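Local coordinates for enoyl-acyl carrier protein reductase (Uncultured bacterium, PDB 6KIA) that probably catalyses the NADH-dependent reduction of enoyl-acyl carrier protein in fatty acid synthesis and is linked to triclosan resistance, at residues A[2-7]-A[421-426]; A[8-13]-A[430-435]; A[62-67]-A[81-86]. All coordinates share one frame; numbering follows the deposited sequence.

Contact 1. Residues A[2-7]-A[421-426]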
ATOM      1  N   LYS A   2       2.530   1.326 -20.740  1.00 36.00           N
ATOM      2  CA  LYS A   2       2.101   0.064 -21.338  1.00 38.35           C
ATOM      3  C   LYS A   2       2.924  -1.102 -20.847  1.00 37.25           C
ATOM      4  O   LYS A   2       2.663  -2.236 -21.232  1.00 39.00           O
ATOM      5  CB  LYS A   2       2.167   0.102 -22.870  1.00 43.61           C
ATOM      6  CG  LYS A   2       1.531   1.295 -23.549  1.00 54.85           C
ATOM      7  CD  LYS A   2       0.949   0.844 -24.898  1.00 64.12           C
ATOM      8  CE  LYS A   2      -0.519   1.212 -25.065  1.00 64.96           C
ATOM      9  NZ  LYS A   2      -0.810   2.631 -24.721  1.00 65.55           N
ATOM     10  N   SER A   3       3.902  -0.834 -19.986  1.00 33.92           N
ATOM     11  CA  SER A   3       4.610  -1.918 -19.308  1.00 34.84           C
ATOM     12  C   SER A   3       5.261  -1.373 -18.042  1.00 29.74           C
ATOM     13  O   SER A   3       5.400  -0.153 -17.892  1.00 30.42           O
ATOM     14  CB  SER A   3       5.661  -2.570 -20.225  1.00 40.30           C
ATOM     15  OG  SER A   3       6.639  -1.639 -20.642  1.00 46.01           O
ATOM     16  N   PRO A   4       5.642  -2.269 -17.117  1.00 27.58           N
ATOM     17  CA  PRO A   4       6.290  -1.816 -15.889  1.00 24.56           C
ATOM     18  C   PRO A   4       7.543  -1.018 -16.202  1.00 27.32           C
ATOM     19  O   PRO A   4       8.206  -1.286 -17.213  1.00 27.14           O
ATOM     20  CB  PRO A   4       6.627  -3.131 -15.168  1.00 27.89           C
ATOM     21  CG  PRO A   4       5.618  -4.071 -15.649  1.00 31.23           C
ATOM     22  CD  PRO A   4       5.359  -3.715 -17.078  1.00 32.64           C
ATOM     23  N   ILE A   5       7.840  -0.040 -15.350  1.00 24.88           N
ATOM     24  CA  ILE A   5       9.038   0.778 -15.443  1.00 21.10           C
ATOM     25  C   ILE A   5       9.941   0.399 -14.274  1.00 23.84           C
ATOM     26  O   ILE A   5       9.792   0.930 -13.183  1.00 25.18           O
ATOM     27  CB  ILE A   5       8.673   2.282 -15.382  1.00 23.83           C
ATOM     28  CG1 ILE A   5       7.577   2.587 -16.415  1.00 25.43           C
ATOM     29  CG2 ILE A   5       9.926   3.176 -15.533  1.00 26.54           C
ATOM     30  CD1 ILE A   5       6.928   3.914 -16.269  1.00 28.50           C
ATOM     31  N   PRO A   6      10.867  -0.545 -14.490  1.00 24.80           N
ATOM     32  CA  PRO A   6      11.622  -1.097 -13.364  1.00 27.13           C
ATOM     33  C   PRO A   6      12.750  -0.199 -12.882  1.00 23.15           C
ATOM     34  O   PRO A   6      13.376   0.509 -13.669  1.00 26.79           O
ATOM     35  CB  PRO A   6      12.193  -2.397 -13.931  1.00 29.88           C
ATOM     36  CG  PRO A   6      12.383  -2.099 -15.381  1.00 35.65           C
ATOM     37  CD  PRO A   6      11.248  -1.165 -15.773  1.00 30.15           C
ATOM     38  N   LEU A   7      12.964  -0.215 -11.570  1.00 20.23           N
ATOM     39  CA  LEU A   7      14.205   0.224 -10.967  1.00 22.04           C
ATOM     40  C   LEU A   7      15.119  -0.995 -10.846  1.00 21.61           C
ATOM     41  O   LEU A   7      14.772  -1.975 -10.172  1.00 21.69           O
ATOM     42  CB  LEU A   7      13.961   0.854  -9.588  1.00 22.60           C
ATOM     43  CG  LEU A   7      15.256   1.396  -8.999  1.00 26.45           C
ATOM     44  CD1 LEU A   7      15.714   2.546  -9.863  1.00 24.36           C
ATOM     45  CD2 LEU A   7      15.064   1.822  -7.566  1.00 27.49           C
ATOM     46  N   VAL A 421       7.053   7.189 -11.776  1.00 22.85           N
ATOM     47  CA  VAL A 421       6.522   5.865 -11.440  1.00 19.30           C
ATOM     48  C   VAL A 421       7.608   4.819 -11.625  1.00 18.80           C
ATOM     49  O   VAL A 421       8.174   4.681 -12.720  1.00 23.71           O
ATOM     50  CB  VAL A 421       5.293   5.484 -12.314  1.00 21.32           C
ATOM     51  CG1 VAL A 421       4.705   4.171 -11.819  1.00 23.97           C
ATOM     52  CG2 VAL A 421       4.225   6.587 -12.326  1.00 24.78           C
ATOM     53  N   LEU A 422       7.931   4.101 -10.550  1.00 17.78           N
ATOM     54  CA  LEU A 422       9.011   3.134 -10.561  1.00 18.64           C
ATOM     55  C   LEU A 422       8.589   1.852  -9.864  1.00 21.91           C
ATOM     56  O   LEU A 422       8.023   1.895  -8.769  1.00 23.72           O
ATOM     57  CB  LEU A 422      10.257   3.693  -9.873  1.00 20.58           C
ATOM     58  CG  LEU A 422      10.877   4.941 -10.509  1.00 25.61           C
ATOM     59  CD1 LEU A 422      11.982   5.501  -9.611  1.00 21.93           C
ATOM     60  CD2 LEU A 422      11.417   4.549 -11.886  1.00 24.06           C
ATOM     61  N   TRP A 423       8.871   0.723 -10.493  1.00 19.56           N
ATOM     62  CA  TRP A 423       8.619  -0.569  -9.858  1.00 15.83           C
ATOM     63  C   TRP A 423       9.836  -1.032  -9.055  1.00 19.40           C
ATOM     64  O   TRP A 423      10.973  -1.047  -9.569  1.00 21.66           O
ATOM     65  CB  TRP A 423       8.262  -1.634 -10.904  1.00 19.24           C
ATOM     66  CG  TRP A 423       6.819  -1.806 -11.274  1.00 18.88           C
ATOM     67  CD1 TRP A 423       6.006  -2.859 -10.935  1.00 22.62           C
ATOM     68  CD2 TRP A 423       6.022  -0.939 -12.098  1.00 18.80           C
ATOM     69  NE1 TRP A 423       4.776  -2.708 -11.510  1.00 18.36           N
ATOM     70  CE2 TRP A 423       4.739  -1.527 -12.206  1.00 17.82           C
ATOM     71  CE3 TRP A 423       6.260   0.279 -12.737  1.00 18.21           C
ATOM     72  CZ2 TRP A 423       3.704  -0.941 -12.939  1.00 18.28           C
ATOM     73  CZ3 TRP A 423       5.219   0.857 -13.483  1.00 20.52           C
ATOM     74  CH2 TRP A 423       3.966   0.253 -13.571  1.00 20.00           C
ATOM     75  N   LEU A 424       9.585  -1.449  -7.813  1.00 18.68           N
ATOM     76  CA  LEU A 424      10.577  -2.132  -6.992  1.00 15.73           C
ATOM     77  C   LEU A 424      10.189  -3.604  -6.972  1.00 19.43           C
ATOM     78  O   LEU A 424       9.306  -3.998  -6.211  1.00 18.23           O
ATOM     79  CB  LEU A 424      10.597  -1.556  -5.569  1.00 17.20           C
ATOM     80  CG  LEU A 424      10.772  -0.031  -5.492  1.00 17.84           C
ATOM     81  CD1 LEU A 424      10.815   0.410  -4.039  1.00 18.39           C
ATOM     82  CD2 LEU A 424      12.073   0.365  -6.203  1.00 20.75           C
ATOM     83  N   SER A 425      10.785  -4.416  -7.846  1.00 16.99           N
ATOM     84  CA  SER A 425      10.431  -5.843  -7.886  1.00 17.95           C
ATOM     85  C   SER A 425      11.428  -6.683  -7.083  1.00 18.48           C
ATOM     86  O   SER A 425      12.321  -6.125  -6.442  1.00 18.37           O
ATOM     87  CB  SER A 425      10.325  -6.316  -9.342  1.00 19.39           C
ATOM     88  OG  SER A 425       9.187  -5.693  -9.940  1.00 17.73           O
ATOM     89  N   HIS A 426      11.287  -8.017  -7.101  1.00 16.87           N
ATOM     90  CA  HIS A 426      12.113  -8.854  -6.255  1.00 15.42           C
ATOM     91  C   HIS A 426      13.594  -8.746  -6.562  1.00 16.84           C
ATOM     92  O   HIS A 426      14.408  -8.982  -5.680  1.00 19.61           O
ATOM     93  CB  HIS A 426      11.712 -10.333  -6.370  1.00 15.40           C
ATOM     94  CG  HIS A 426      10.422 -10.648  -5.694  1.00 19.46           C
ATOM     95  ND1 HIS A 426       9.954 -11.944  -5.540  1.00 16.56           N
ATOM     96  CD2 HIS A 426       9.492  -9.848  -5.121  1.00 18.61           C
ATOM     97  CE1 HIS A 426       8.791 -11.916  -4.918  1.00 17.07           C
ATOM     98  NE2 HIS A 426       8.485 -10.654  -4.644  1.00 16.57           N
TER
HETATM   99  O   HOH W   1      12.667  -3.851 -10.073  1.00 20.79           O
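The carbonyl oxygen of Ile5 receives two donors from the opposing strand. Trp423 N gives Ile5 O a nearly straight hydrogen bond (2.9 Å, N-H...O 173°), and Leu422 CA sends a CA-H...O contact to the same oxygen over 3.5 Å. The reciprocal bond runs from Leu7 N to Trp423 O, also 2.9 Å and in the carbonyl plane. Together the two backbone bonds define a single bridge between Pro6 and Trp423. The touching parts, CA 4 to 7 against CA 421 to 424, diverge by 67°, and 2-7 is not a regular strand. In fold terms, the N-terminal segment lies against strand 421-423, which pairs in parallel with strand 283-287 in the Rossmann-type sheet. Pro4 covers one face of the Trp423 indole: its CA stands 3.6 Å from the centroid of the six-membered ring, 6° off the normal, a CH-pi contact. The rotation of the indole is further fixed by its NE1, which bonds to His242 O. Leu7 lies side by side with Leu424, CD2 to CD2 at 3.6 Å. Water 1 joins Leu7 O (2.8 Å) to Ser425 N (3.0 Å) next to the bridge.

Contact 2. Residues A[8-13]-A[430-435]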
ATOM      1  N   ARG A   8      16.268  -0.967 -11.519  1.00 23.81           N
ATOM      2  CA  ARG A   8      17.146  -2.132 -11.531  1.00 25.97           C
ATOM      3  C   ARG A   8      18.357  -1.994 -10.618  1.00 26.49           C
ATOM      4  O   ARG A   8      18.828  -2.980 -10.039  1.00 26.32           O
ATOM      5  CB  ARG A   8      17.620  -2.412 -12.960  1.00 26.63           C
ATOM      6  CG  ARG A   8      16.501  -2.788 -13.936  1.00 26.95           C
ATOM      7  CD  ARG A   8      15.926  -4.176 -13.637  1.00 26.83           C
ATOM      8  NE  ARG A   8      15.052  -4.624 -14.724  1.00 24.14           N
ATOM      9  CZ  ARG A   8      13.970  -5.385 -14.560  1.00 27.66           C
ATOM     10  NH1 ARG A   8      13.618  -5.806 -13.354  1.00 22.74           N
ATOM     11  NH2 ARG A   8      13.233  -5.732 -15.605  1.00 30.21           N
ATOM     12  N   ASP A   9      18.875  -0.774 -10.526  1.00 21.92           N
ATOM     13  CA  ASP A   9      20.098  -0.512  -9.772  1.00 23.13           C
ATOM     14  C   ASP A   9      19.817   0.060  -8.385  1.00 21.77           C
ATOM     15  O   ASP A   9      18.905   0.870  -8.194  1.00 26.20           O
ATOM     16  CB  ASP A   9      21.016   0.440 -10.548  1.00 31.06           C
ATOM     17  CG  ASP A   9      21.495  -0.146 -11.857  1.00 38.05           C
ATOM     18  OD1 ASP A   9      21.594  -1.393 -11.960  1.00 40.96           O
ATOM     19  OD2 ASP A   9      21.764   0.641 -12.789  1.00 42.07           O
ATOM     20  N   VAL A  10      20.608  -0.389  -7.423  1.00 21.84           N
ATOM     21  CA  VAL A  10      20.521   0.123  -6.069  1.00 22.54           C
ATOM     22  C   VAL A  10      21.004   1.574  -6.021  1.00 22.52           C
ATOM     23  O   VAL A  10      22.153   1.870  -6.386  1.00 24.57           O
ATOM     24  CB  VAL A  10      21.339  -0.751  -5.099  1.00 21.37           C
ATOM     25  CG1 VAL A  10      21.384  -0.100  -3.724  1.00 27.13           C
ATOM     26  CG2 VAL A  10      20.751  -2.172  -5.035  1.00 22.19           C
ATOM     27  N   PRO A  11      20.123   2.496  -5.607  1.00 20.95           N
ATOM     28  CA  PRO A  11      20.539   3.907  -5.509  1.00 18.06           C
ATOM     29  C   PRO A  11      21.536   4.147  -4.382  1.00 22.96           C
ATOM     30  O   PRO A  11      21.488   3.482  -3.336  1.00 21.79           O
ATOM     31  CB  PRO A  11      19.217   4.650  -5.250  1.00 22.39           C
ATOM     32  CG  PRO A  11      18.344   3.617  -4.539  1.00 21.85           C
ATOM     33  CD  PRO A  11      18.714   2.298  -5.218  1.00 20.59           C
ATOM     34  N   GLN A  12      22.437   5.104  -4.593  1.00 22.64           N
ATOM     35  CA  GLN A  12      23.513   5.358  -3.629  1.00 23.28           C
ATOM     36  C   GLN A  12      23.593   6.803  -3.154  1.00 25.30           C
ATOM     37  O   GLN A  12      24.448   7.149  -2.327  1.00 25.92           O
ATOM     38  CB  GLN A  12      24.861   4.968  -4.240  1.00 24.84           C
ATOM     39  CG  GLN A  12      24.894   3.535  -4.664  1.00 27.00           C
ATOM     40  CD  GLN A  12      26.238   3.154  -5.212  1.00 36.10           C
ATOM     41  OE1 GLN A  12      26.995   4.016  -5.671  1.00 39.12           O
ATOM     42  NE2 GLN A  12      26.566   1.872  -5.136  1.00 38.98           N
ATOM     43  N   SER A  13      22.732   7.660  -3.672  1.00 20.43           N
ATOM     44  CA  SER A  13      22.878   9.068  -3.300  1.00 21.00           C
ATOM     45  C   SER A  13      21.916   9.440  -2.160  1.00 22.01           C
ATOM     46  O   SER A  13      20.913   8.751  -1.905  1.00 22.23           O
ATOM     47  CB  SER A  13      22.705   9.981  -4.526  1.00 24.97           C
ATOM     48  OG  SER A  13      21.351  10.265  -4.807  1.00 33.95           O
ATOM     49  N   ALA A 430      16.120  -7.816  -3.627  1.00 16.73           N
ATOM     50  CA  ALA A 430      17.086  -8.832  -3.227  1.00 17.25           C
ATOM     51  C   ALA A 430      18.508  -8.265  -3.289  1.00 15.80           C
ATOM     52  O   ALA A 430      19.314  -8.503  -2.378  1.00 20.46           O
ATOM     53  CB  ALA A 430      16.936 -10.078  -4.118  1.00 17.70           C
ATOM     54  N   LYS A 431      18.811  -7.508  -4.339  1.00 18.43           N
ATOM     55  CA  LYS A 431      20.127  -6.841  -4.435  1.00 21.50           C
ATOM     56  C   LYS A 431      20.391  -5.946  -3.215  1.00 20.69           C
ATOM     57  O   LYS A 431      21.458  -6.037  -2.580  1.00 19.70           O
ATOM     58  CB  LYS A 431      20.227  -5.985  -5.699  1.00 21.64           C
ATOM     59  CG  LYS A 431      20.304  -6.745  -7.007  1.00 24.69           C
ATOM     60  CD  LYS A 431      20.489  -5.796  -8.175  1.00 31.45           C
ATOM     61  CE  LYS A 431      20.742  -6.551  -9.466  1.00 45.49           C
ATOM     62  NZ  LYS A 431      20.743  -5.620 -10.623  1.00 49.45           N
ATOM     63  N   GLN A 432      19.417  -5.097  -2.897  1.00 18.06           N
ATOM     64  CA  GLN A 432      19.501  -4.217  -1.731  1.00 19.74           C
ATOM     65  C   GLN A 432      19.697  -5.033  -0.424  1.00 22.39           C
ATOM     66  O   GLN A 432      20.546  -4.702   0.410  1.00 19.35           O
ATOM     67  CB  GLN A 432      18.239  -3.325  -1.627  1.00 19.38           C
ATOM     68  CG  GLN A 432      18.239  -2.559  -0.357  1.00 16.49           C
ATOM     69  CD  GLN A 432      19.223  -1.385  -0.397  1.00 25.93           C
ATOM     70  OE1 GLN A 432      19.265  -0.626  -1.363  1.00 31.44           O
ATOM     71  NE2 GLN A 432      20.113  -1.347   0.569  1.00 34.78           N
ATOM     72  N   LEU A 433      18.941  -6.113  -0.246  1.00 19.03           N
ATOM     73  CA  LEU A 433      19.024  -6.851   1.012  1.00 19.11           C
ATOM     74  C   LEU A 433      20.363  -7.603   1.143  1.00 15.71           C
ATOM     75  O   LEU A 433      20.959  -7.644   2.220  1.00 17.80           O
ATOM     76  CB  LEU A 433      17.877  -7.862   1.100  1.00 19.33           C
ATOM     77  CG  LEU A 433      16.483  -7.276   1.372  1.00 18.34           C
ATOM     78  CD1 LEU A 433      15.393  -8.290   1.050  1.00 17.25           C
ATOM     79  CD2 LEU A 433      16.442  -6.845   2.840  1.00 17.49           C
ATOM     80  N   ASN A 434      20.863  -8.141   0.042  1.00 17.86           N
ATOM     81  CA  ASN A 434      22.136  -8.842   0.109  1.00 21.16           C
ATOM     82  C   ASN A 434      23.253  -7.846   0.364  1.00 20.26           C
ATOM     83  O   ASN A 434      24.169  -8.136   1.124  1.00 21.31           O
ATOM     84  CB  ASN A 434      22.366  -9.672  -1.146  1.00 21.97           C
ATOM     85  CG  ASN A 434      21.590 -10.989  -1.109  1.00 16.77           C
ATOM     86  OD1 ASN A 434      21.307 -11.537  -0.028  1.00 21.86           O
ATOM     87  ND2 ASN A 434      21.198 -11.469  -2.275  1.00 18.81           N
ATOM     88  N   LEU A 435      23.123  -6.646  -0.208  1.00 19.99           N
ATOM     89  CA  LEU A 435      24.161  -5.632  -0.039  1.00 20.95           C
ATOM     90  C   LEU A 435      24.214  -5.104   1.397  1.00 23.23           C
ATOM     91  O   LEU A 435      25.299  -5.001   1.977  1.00 24.59           O
ATOM     92  CB  LEU A 435      23.921  -4.487  -1.025  1.00 21.00           C
ATOM     93  CG  LEU A 435      24.904  -3.320  -1.046  1.00 26.28           C
ATOM     94  CD1 LEU A 435      26.208  -3.789  -1.670  1.00 27.97           C
ATOM     95  CD2 LEU A 435      24.268  -2.214  -1.864  1.00 29.71           C
TER
HETATM   96  O   HOH W   2      17.747  -5.546 -10.195  1.00 31.52           O
HETATM   97  O   HOH W   3      22.417  -3.779 -10.532  1.00 52.84           O
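Val10 and Gln432 mark the closest backbone approach, with CA atoms 6.2 Å apart: residues 8-13 form an irregular arm, whereas 430-435 is wholly helical. Within the helix, Leu435 N bonds to Lys431 O (3.0 Å), which places the side chains of Lys431 and Leu435 one turn apart on the face that meets the arm. Val10 is directed at this face and does most of the touching. Its CG1 is anti to the backbone N (chi1 173°), and the two methyl groups are divided between partners. CG2 meets Lys431 CB at 3.9 Å, the two side chains sliding past each other in opposite directions. CG1 contacts Leu435 CD2 at 4.0 Å and also sits close to Gln432 OE1, at 3.2 Å. The Gln432 chain, bent at chi2 (76°), crosses Val10 at about a right angle; its OE1 is buried here with no polar partner in the model, so a methyl group borders an amide oxygen that nothing satisfies. The polar side of the contact is formed by Lys431. Extended beyond CG, it carries NZ alongside the arm to a weak hydrogen bond with Arg8 O (3.3 Å). Water 2 reinforces this link, accepting from Lys431 NZ and donating to Arg8 O. Asp9 OD1 lies 4.5 Å from Lys431 NZ, beyond salt-bridge range, with water 3 between them, donating to Asp9 OD1; its 2.5 Å distance to Lys431 NZ is too short to trust. Arg8 itself turns elsewhere, its NH1 forming salt bridges with Asp427 and Glu245. Pro11 and Gln432 both rest on helix 394-413. The arrangement is peripheral packing of an N-terminal arm against helix 426-436, the helix that follows the last strand of the Rossmann-type sheet.

Contact 3. Residues A[62-67]-A[81-86]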
ATOM      1  N   LEU A  62     -16.027  13.115  13.501  1.00 33.86           N
ATOM      2  CA  LEU A  62     -14.569  13.124  13.594  1.00 38.52           C
ATOM      3  C   LEU A  62     -14.071  13.981  14.746  1.00 41.63           C
ATOM      4  O   LEU A  62     -14.578  15.076  14.969  1.00 43.43           O
ATOM      5  CB  LEU A  62     -13.949  13.628  12.293  1.00 39.98           C
ATOM      6  CG  LEU A  62     -13.726  12.593  11.198  1.00 36.07           C
ATOM      7  CD1 LEU A  62     -13.089  13.260   9.993  1.00 36.46           C
ATOM      8  CD2 LEU A  62     -12.864  11.464  11.731  1.00 27.13           C
ATOM      9  N   ARG A  63     -13.065  13.498  15.465  1.00 42.07           N
ATOM     10  CA  ARG A  63     -12.482  14.307  16.526  1.00 39.28           C
ATOM     11  C   ARG A  63     -10.958  14.206  16.522  1.00 41.21           C
ATOM     12  O   ARG A  63     -10.381  13.215  16.064  1.00 34.75           O
ATOM     13  CB  ARG A  63     -13.041  13.892  17.891  1.00 36.66           C
ATOM     14  CG  ARG A  63     -12.593  12.516  18.375  1.00 38.57           C
ATOM     15  CD  ARG A  63     -12.762  12.393  19.886  1.00 37.62           C
ATOM     16  NE  ARG A  63     -12.472  11.050  20.378  1.00 36.63           N
ATOM     17  CZ  ARG A  63     -11.253  10.609  20.679  1.00 42.91           C
ATOM     18  NH1 ARG A  63     -10.195  11.396  20.529  1.00 44.28           N
ATOM     19  NH2 ARG A  63     -11.085   9.372  21.125  1.00 40.32           N
ATOM     20  N   ALA A  64     -10.308  15.242  17.040  1.00 41.22           N
ATOM     21  CA  ALA A  64      -8.869  15.214  17.183  1.00 36.30           C
ATOM     22  C   ALA A  64      -8.503  14.256  18.310  1.00 35.52           C
ATOM     23  O   ALA A  64      -9.358  13.851  19.111  1.00 35.19           O
ATOM     24  CB  ALA A  64      -8.321  16.604  17.451  1.00 36.90           C
ATOM     25  N   LEU A  65      -7.236  13.878  18.351  1.00 36.38           N
ATOM     26  CA  LEU A  65      -6.743  12.990  19.388  1.00 39.78           C
ATOM     27  C   LEU A  65      -6.739  13.709  20.729  1.00 40.76           C
ATOM     28  O   LEU A  65      -6.504  14.919  20.800  1.00 36.66           O
ATOM     29  CB  LEU A  65      -5.333  12.518  19.055  1.00 37.19           C
ATOM     30  CG  LEU A  65      -5.148  11.738  17.750  1.00 35.13           C
ATOM     31  CD1 LEU A  65      -3.732  11.226  17.660  1.00 37.51           C
ATOM     32  CD2 LEU A  65      -6.129  10.587  17.702  1.00 33.29           C
ATOM     33  N   THR A  66      -6.980  12.954  21.790  1.00 40.47           N
ATOM     34  CA  THR A  66      -6.825  13.470  23.142  1.00 41.57           C
ATOM     35  C   THR A  66      -5.339  13.555  23.446  1.00 39.75           C
ATOM     36  O   THR A  66      -4.511  13.056  22.679  1.00 34.47           O
ATOM     37  CB  THR A  66      -7.525  12.573  24.173  1.00 39.18           C
ATOM     38  OG1 THR A  66      -6.853  11.306  24.232  1.00 42.28           O
ATOM     39  CG2 THR A  66      -8.961  12.353  23.773  1.00 32.26           C
ATOM     40  N   ALA A  67      -5.004  14.208  24.552  1.00 34.42           N
ATOM     41  CA  ALA A  67      -3.622  14.342  24.985  1.00 36.35           C
ATOM     42  C   ALA A  67      -2.945  12.985  25.127  1.00 34.20           C
ATOM     43  O   ALA A  67      -1.814  12.795  24.666  1.00 39.42           O
ATOM     44  CB  ALA A  67      -3.557  15.109  26.302  1.00 42.20           C
ATOM     45  N   ILE A  81       3.071  14.696  16.002  1.00 24.70           N
ATOM     46  CA  ILE A  81       1.876  14.494  15.195  1.00 22.44           C
ATOM     47  C   ILE A  81       1.060  15.768  15.225  1.00 29.91           C
ATOM     48  O   ILE A  81       0.839  16.342  16.286  1.00 29.36           O
ATOM     49  CB  ILE A  81       1.057  13.284  15.667  1.00 27.37           C
ATOM     50  CG1 ILE A  81       1.645  12.037  15.010  1.00 36.19           C
ATOM     51  CG2 ILE A  81      -0.401  13.374  15.228  1.00 26.14           C
ATOM     52  CD1 ILE A  81       1.575  10.822  15.826  1.00 42.87           C
ATOM     53  N   ILE A  82       0.660  16.241  14.049  1.00 25.81           N
ATOM     54  CA  ILE A  82      -0.165  17.443  13.963  1.00 24.32           C
ATOM     55  C   ILE A  82      -1.609  17.033  14.187  1.00 26.16           C
ATOM     56  O   ILE A  82      -2.152  16.200  13.448  1.00 26.04           O
ATOM     57  CB  ILE A  82       0.024  18.153  12.613  1.00 24.73           C
ATOM     58  CG1 ILE A  82       1.476  18.636  12.493  1.00 32.10           C
ATOM     59  CG2 ILE A  82      -0.959  19.321  12.466  1.00 28.72           C
ATOM     60  CD1 ILE A  82       1.832  19.222  11.149  1.00 37.70           C
ATOM     61  N   ASN A  83      -2.222  17.567  15.243  1.00 25.91           N
ATOM     62  CA  ASN A  83      -3.481  17.000  15.721  1.00 25.08           C
ATOM     63  C   ASN A  83      -4.693  17.572  14.984  1.00 23.36           C
ATOM     64  O   ASN A  83      -5.476  18.347  15.534  1.00 30.49           O
ATOM     65  CB  ASN A  83      -3.640  17.232  17.222  1.00 35.53           C
ATOM     66  CG  ASN A  83      -4.635  16.284  17.845  1.00 39.31           C
ATOM     67  OD1 ASN A  83      -5.230  15.453  17.154  1.00 34.12           O
ATOM     68  ND2 ASN A  83      -4.867  16.435  19.146  1.00 34.64           N
ATOM     69  N   VAL A  84      -4.850  17.146  13.738  1.00 25.88           N
ATOM     70  CA  VAL A  84      -5.989  17.507  12.911  1.00 27.02           C
ATOM     71  C   VAL A  84      -6.515  16.202  12.306  1.00 28.70           C
ATOM     72  O   VAL A  84      -5.728  15.402  11.809  1.00 30.68           O
ATOM     73  CB  VAL A  84      -5.607  18.509  11.815  1.00 31.40           C
ATOM     74  CG1 VAL A  84      -6.762  18.720  10.843  1.00 31.16           C
ATOM     75  CG2 VAL A  84      -5.134  19.830  12.439  1.00 25.93           C
ATOM     76  N   PRO A  85      -7.833  15.950  12.417  1.00 27.27           N
ATOM     77  CA  PRO A  85      -8.328  14.654  11.918  1.00 28.31           C
ATOM     78  C   PRO A  85      -8.369  14.565  10.390  1.00 31.53           C
ATOM     79  O   PRO A  85      -9.359  14.972   9.768  1.00 33.95           O
ATOM     80  CB  PRO A  85      -9.735  14.563  12.516  1.00 30.57           C
ATOM     81  CG  PRO A  85     -10.137  15.989  12.760  1.00 29.06           C
ATOM     82  CD  PRO A  85      -8.881  16.728  13.105  1.00 26.45           C
ATOM     83  N   LEU A  86      -7.317  13.995   9.799  1.00 29.23           N
ATOM     84  CA  LEU A  86      -7.167  13.960   8.355  1.00 26.95           C
ATOM     85  C   LEU A  86      -7.693  12.650   7.804  1.00 28.43           C
ATOM     86  O   LEU A  86      -6.972  11.907   7.124  1.00 26.71           O
ATOM     87  CB  LEU A  86      -5.698  14.133   7.950  1.00 30.99           C
ATOM     88  CG  LEU A  86      -5.181  15.517   7.559  1.00 35.47           C
ATOM     89  CD1 LEU A  86      -3.824  15.378   6.857  1.00 30.05           C
ATOM     90  CD2 LEU A  86      -6.175  16.278   6.704  1.00 38.60           C
TER
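Asn83 grips the backbone of Leu65 through both ends of its side-chain amide. Leu65 N donates to Asn83 OD1 over 2.8 Å, in the carbonyl plane and on a lone pair. Asn83 ND2 returns a bond to Leu65 O, also 2.8 Å, straighter (N-H...O 165° against 148°) and with the acceptor in the amide plane. Ala64 CB packs against the same OD1 at 3.3 Å. Pro85 packs against 62-64, its CB 3.9 Å from Arg63 O and 4.3 Å from Leu62 CB. The contact thus joins the link between strand 62-63 and helix 67-77 to strand 80-83 of the Rossmann-type sheet. Behind this first shell, Asn83 is the centre of an inverse gamma turn, closed by Val84 N to Ile82 O (2.9 Å), and its CG lies anti to the backbone N (chi1 -160°), bringing the amide across to Leu65. Arg63 NH1 bonds to Ala64 O at 3.0 Å and forms a salt bridge with Glu69, which also accepts from Thr66 N. Leu86, past the turn, touches the bound NADH. Because Leu65 offers one donor and one acceptor, the pairing fixes the amide's orientation: flipped, it would set N-H against N-H and oxygen against oxygen.

How the contacts relate
Along the chain the segments run 2-7, 8-13, 62-67, 81-86, 421-426, 430-435, so contacts 1 and 2 interleave while both segments of contact 3 fall between their two halves. Contacts 1 and 2 are neighbours, centres 15 Å apart, and continue one another: a single N-terminal arm passes from strand 421-423 to helix 426-436, tying the two ends of the chain together. Contact 3 lies about 36 Å from contact 1 and 38 Å from contact 2, centre to centre. Contacts 1 and 3 nevertheless share one sheet. Its parallel strands run 80-83, 47-56, 21-25, 155-159, 234-240, 283-287, 421-423, which puts these two contacts at opposite ends of the Rossmann-type core.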